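Local coordinates for protein type I modular polyketide synthase (Streptomyces albus subsp. albus, PDB 6IYR) that probably transfers an acyl group, most likely from an acyl-coenzyme A such as malonyl-coenzyme A, to the carrier protein of module 8 in salinomycin biosynthesis, at residues 215-220 / 349-354; 283-288 / 377-382. All coordinates share one frame; numbering follows the deposited sequence.

Contact 1: residues 215-220 / 349-354; sequences AVIGHS and PFLSTV
At the strand leading into a probable nucleophile elbow (G218-H219-S220), V216 uses both its backbone N and its O to bind P349 and L351, which flank strand 215-218 on the side away from its sheet neighbour 129-132. V216 N donates to P349 O at 2.9 Å, and L351 N returns a bond to V216 O at 3.2 Å; both are nearly straight and make a single bridge between chains running 29° apart. With V216 CG1 anti to the carbonyl carbon (chi1 -55°), CG2 falls between the backbone N and the carbonyl carbon and reaches F350 CD2 obliquely at 3.8 Å. The I217 and L351 side chains lie alongside each other, CG2 against CB at 3.9 Å, and both pack on helix 379-388. Past the bridge the chains diverge and water fills in: one accepts from G218 N and probably donates to L351 O. T353 turns inward, bringing OG1 to 2.8 Å from G218 O. A second water accepts from S220 N and donates to T353 OG1, tying the elbow to 349-354. S220 OG is hydrogen-bonded to H323 NE2, consistent with the serine-histidine pair of an acyltransferase with an alpha/beta-hydrolase-like core.

Contact 2: residues 283-288 / 377-382; sequences SVNGPQ and VRFEDA
V284 makes two backbone bonds that join an edge strand of a ferredoxin-like subdomain to a strand running parallel to it, 377-378, and the helix that follows. V284 N donates to V377 O at 2.9 Å, almost straight. One peptide further on, E380 N, in the first turn of helix 379-388, donates to V284 O at 2.9 Å, tilted 25° from the carbonyl plane. S283 and V377 form the parallel bridge pair, CB on CB. E380 supplies the broadest side-chain contact: CG is anti to the backbone N (chi1 172°) and the chain stays extended, so that the carboxylate passes along G286 and ends beside P287. OE1 meets V284 CG1 at 3.3 Å, while OE2 lies 3.5 Å from P287 CA. F379, one residue before E380, presents its ring edge to N285 O, which lies close to the ring plane, 3.8 Å from CD2. The N285 amide and the ring are turned 76° against each other. In the next shell, helix 404-414 covers P287 and F379, and R384 holds E380 OE2 in a salt bridge. The N285 amide is held mainly through OD1, which accepts a hydrogen bond from H219 NE2, with ND2 adding a weak bond to S283 OG at 3.1 Å.

Overall arrangement
From the N terminus, the chain has already laid down strand 129-132 of the large alpha/beta core when it adds 215-218 beside it, then leaves to build the ferredoxin-like subdomain, whose edge strand carries 283-288. On its return 349-354 meets 215-220, closing contact 1, and 377-382 then reaches back to 283-288, closing contact 2. The two loops therefore cross, each holding one segment of the other. Contact 1 lies within the large subdomain; contact 2 fastens the small one to it through strand 377-378 and the start of helix 379-388. Their centres are 12 Å apart, and T353 O with R378 N, 2.9 Å apart, probably forms a hydrogen bond between the returning segments near the presumed active site.

Contact 1: residues 215-220 / 349-354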
# COMPACT_ATOMS: atom_id res chain seq x y z
N ALA A 215 4.63 6.24 10.86
CA ALA A 215 4.62 4.85 11.27
C ALA A 215 4.36 3.95 10.07
O ALA A 215 3.86 4.42 9.03
CB ALA A 215 3.58 4.61 12.36
N VAL A 216 4.80 2.70 10.19
CA VAL A 216 4.53 1.65 9.21
C VAL A 216 3.75 0.47 9.82
O VAL A 216 3.85 0.12 11.01
CB VAL A 216 5.78 1.12 8.50
CG1 VAL A 216 6.57 2.27 7.84
CG2 VAL A 216 6.68 0.37 9.49
N ILE A 217 2.90 -0.09 9.00
CA ILE A 217 2.16 -1.28 9.35
C ILE A 217 2.20 -2.21 8.16
O ILE A 217 2.13 -1.80 7.02
CB ILE A 217 0.73 -1.04 9.87
CG1 ILE A 217 -0.11 -0.29 8.86
CG2 ILE A 217 0.75 -0.36 11.21
CD1 ILE A 217 -1.54 -0.18 9.31
N GLY A 218 2.31 -3.48 8.46
CA GLY A 218 2.42 -4.51 7.43
C GLY A 218 1.42 -5.61 7.69
O GLY A 218 0.91 -5.79 8.83
N HIS A 219 1.03 -6.27 6.61
CA HIS A 219 0.03 -7.32 6.65
C HIS A 219 0.70 -8.59 6.13
O HIS A 219 1.14 -8.68 5.01
CB HIS A 219 -1.20 -6.93 5.83
CG HIS A 219 -2.38 -7.82 6.04
ND1 HIS A 219 -2.36 -9.15 5.71
CD2 HIS A 219 -3.64 -7.54 6.43
CE1 HIS A 219 -3.54 -9.68 5.99
NE2 HIS A 219 -4.33 -8.73 6.42
N SER A 220 0.88 -9.56 7.01
CA SER A 220 1.65 -10.75 6.69
C SER A 220 3.01 -10.40 6.08
O SER A 220 3.84 -9.77 6.75
CB SER A 220 0.85 -11.67 5.74
OG SER A 220 1.41 -12.99 5.74
N PRO A 349 8.74 4.29 13.46
CA PRO A 349 7.93 3.44 14.30
C PRO A 349 7.28 2.30 13.49
O PRO A 349 6.69 2.55 12.41
CB PRO A 349 6.88 4.40 14.82
CG PRO A 349 7.60 5.75 14.91
CD PRO A 349 8.59 5.72 13.77
N PHE A 350 7.34 1.09 14.05
CA PHE A 350 6.83 -0.14 13.42
C PHE A 350 5.83 -0.79 14.37
O PHE A 350 6.19 -1.25 15.47
CB PHE A 350 8.01 -1.06 13.10
CG PHE A 350 7.63 -2.38 12.44
CD1 PHE A 350 7.00 -3.38 13.17
CD2 PHE A 350 8.12 -2.70 11.20
CE1 PHE A 350 6.66 -4.58 12.57
CE2 PHE A 350 7.87 -3.93 10.61
CZ PHE A 350 7.14 -4.88 11.30
N LEU A 351 4.56 -0.72 14.00
CA LEU A 351 3.50 -1.29 14.78
C LEU A 351 3.20 -2.71 14.28
O LEU A 351 2.69 -2.91 13.19
CB LEU A 351 2.28 -0.40 14.75
CG LEU A 351 1.04 -0.94 15.46
CD1 LEU A 351 1.35 -1.34 16.89
CD2 LEU A 351 -0.08 0.09 15.42
N SER A 352 3.59 -3.70 15.07
CA SER A 352 3.44 -5.10 14.70
C SER A 352 1.99 -5.50 14.65
O SER A 352 1.21 -5.30 15.59
CB SER A 352 4.17 -5.99 15.70
OG SER A 352 4.03 -7.37 15.35
N THR A 353 1.62 -6.10 13.53
CA THR A 353 0.29 -6.69 13.43
C THR A 353 0.34 -8.14 13.92
O THR A 353 -0.70 -8.82 13.96
CB THR A 353 -0.20 -6.64 11.98
OG1 THR A 353 0.75 -7.29 11.13
CG2 THR A 353 -0.36 -5.20 11.54
N VAL A 354 1.51 -8.58 14.36
CA VAL A 354 1.62 -9.88 15.06
C VAL A 354 1.36 -9.71 16.54
O VAL A 354 0.43 -10.30 17.10
CB VAL A 354 3.00 -10.52 14.90
CG1 VAL A 354 3.05 -11.88 15.61
CG2 VAL A 354 3.33 -10.71 13.43
O HOH W 1 3.13 -4.20 11.00
O HOH W 2 1.16 -9.71 9.97

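Contact 2: residues 283-288 / 377-382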
# COMPACT_ATOMS: atom_id res chain seq x y z
N SER A 283 -6.68 -13.55 9.33
CA SER A 283 -6.49 -12.11 9.42
C SER A 283 -7.76 -11.44 9.82
O SER A 283 -8.85 -11.90 9.47
CB SER A 283 -5.91 -11.56 8.09
OG SER A 283 -6.89 -11.42 7.11
N VAL A 284 -7.63 -10.40 10.63
CA VAL A 284 -8.73 -9.51 10.95
C VAL A 284 -8.43 -8.14 10.38
O VAL A 284 -7.55 -7.44 10.89
CB VAL A 284 -8.91 -9.37 12.46
CG1 VAL A 284 -10.11 -8.49 12.80
CG2 VAL A 284 -9.06 -10.75 13.08
N ASN A 285 -9.18 -7.77 9.35
CA ASN A 285 -8.90 -6.61 8.54
C ASN A 285 -9.81 -5.41 8.78
O ASN A 285 -9.52 -4.33 8.32
CB ASN A 285 -8.91 -6.99 7.09
CG ASN A 285 -7.89 -8.04 6.79
OD1 ASN A 285 -6.89 -8.13 7.46
ND2 ASN A 285 -8.22 -8.94 5.91
N GLY A 286 -10.91 -5.62 9.51
CA GLY A 286 -11.88 -4.56 9.80
C GLY A 286 -12.95 -5.13 10.72
O GLY A 286 -13.01 -6.33 10.90
N PRO A 287 -13.76 -4.28 11.33
CA PRO A 287 -14.76 -4.78 12.28
C PRO A 287 -15.75 -5.81 11.69
O PRO A 287 -16.36 -6.55 12.44
CB PRO A 287 -15.52 -3.51 12.71
CG PRO A 287 -15.22 -2.49 11.66
CD PRO A 287 -13.88 -2.83 11.09
N GLN A 288 -15.91 -5.84 10.37
CA GLN A 288 -16.76 -6.86 9.72
C GLN A 288 -16.05 -7.55 8.56
O GLN A 288 -16.67 -7.91 7.56
CB GLN A 288 -18.03 -6.22 9.19
CG GLN A 288 -18.93 -5.70 10.29
CD GLN A 288 -19.94 -6.73 10.74
OE1 GLN A 288 -20.05 -7.02 11.93
NE2 GLN A 288 -20.66 -7.32 9.78
N VAL A 377 -3.16 -12.16 11.59
CA VAL A 377 -2.72 -10.83 11.28
C VAL A 377 -3.75 -9.91 11.92
O VAL A 377 -4.88 -9.85 11.49
CB VAL A 377 -2.70 -10.59 9.77
CG1 VAL A 377 -2.38 -9.14 9.45
CG2 VAL A 377 -1.75 -11.54 9.08
N ARG A 378 -3.35 -9.21 12.96
CA ARG A 378 -4.25 -8.30 13.65
C ARG A 378 -4.22 -6.89 13.05
O ARG A 378 -3.81 -5.94 13.69
CB ARG A 378 -3.93 -8.28 15.13
CG ARG A 378 -3.64 -9.65 15.68
CD ARG A 378 -3.74 -9.72 17.19
NE ARG A 378 -3.38 -11.05 17.66
CZ ARG A 378 -4.25 -12.05 17.86
NH1 ARG A 378 -3.81 -13.22 18.27
NH2 ARG A 378 -5.54 -11.85 17.65
N PHE A 379 -4.65 -6.79 11.80
CA PHE A 379 -4.65 -5.54 11.09
C PHE A 379 -5.59 -4.48 11.64
O PHE A 379 -5.18 -3.36 11.88
CB PHE A 379 -4.89 -5.78 9.61
CG PHE A 379 -4.70 -4.57 8.77
CD1 PHE A 379 -3.44 -4.11 8.48
CD2 PHE A 379 -5.78 -3.91 8.24
CE1 PHE A 379 -3.26 -3.00 7.70
CE2 PHE A 379 -5.60 -2.80 7.46
CZ PHE A 379 -4.35 -2.35 7.19
N GLU A 380 -6.81 -4.87 11.96
CA GLU A 380 -7.79 -3.93 12.48
C GLU A 380 -7.33 -3.32 13.79
O GLU A 380 -7.50 -2.15 14.01
CB GLU A 380 -9.16 -4.59 12.68
CG GLU A 380 -10.16 -3.70 13.40
CD GLU A 380 -11.38 -4.43 13.92
OE1 GLU A 380 -11.46 -5.65 13.81
OE2 GLU A 380 -12.26 -3.77 14.47
N ASP A 381 -6.74 -4.14 14.63
CA ASP A 381 -6.25 -3.73 15.91
C ASP A 381 -5.19 -2.66 15.77
O ASP A 381 -5.21 -1.68 16.47
CB ASP A 381 -5.59 -4.93 16.53
CG ASP A 381 -6.07 -5.19 17.89
OD1 ASP A 381 -6.74 -6.22 18.07
OD2 ASP A 381 -5.77 -4.37 18.78
N ALA A 382 -4.28 -2.85 14.84
CA ALA A 382 -3.24 -1.89 14.60
C ALA A 382 -3.83 -0.57 14.13
O ALA A 382 -3.44 0.47 14.59
CB ALA A 382 -2.28 -2.42 13.59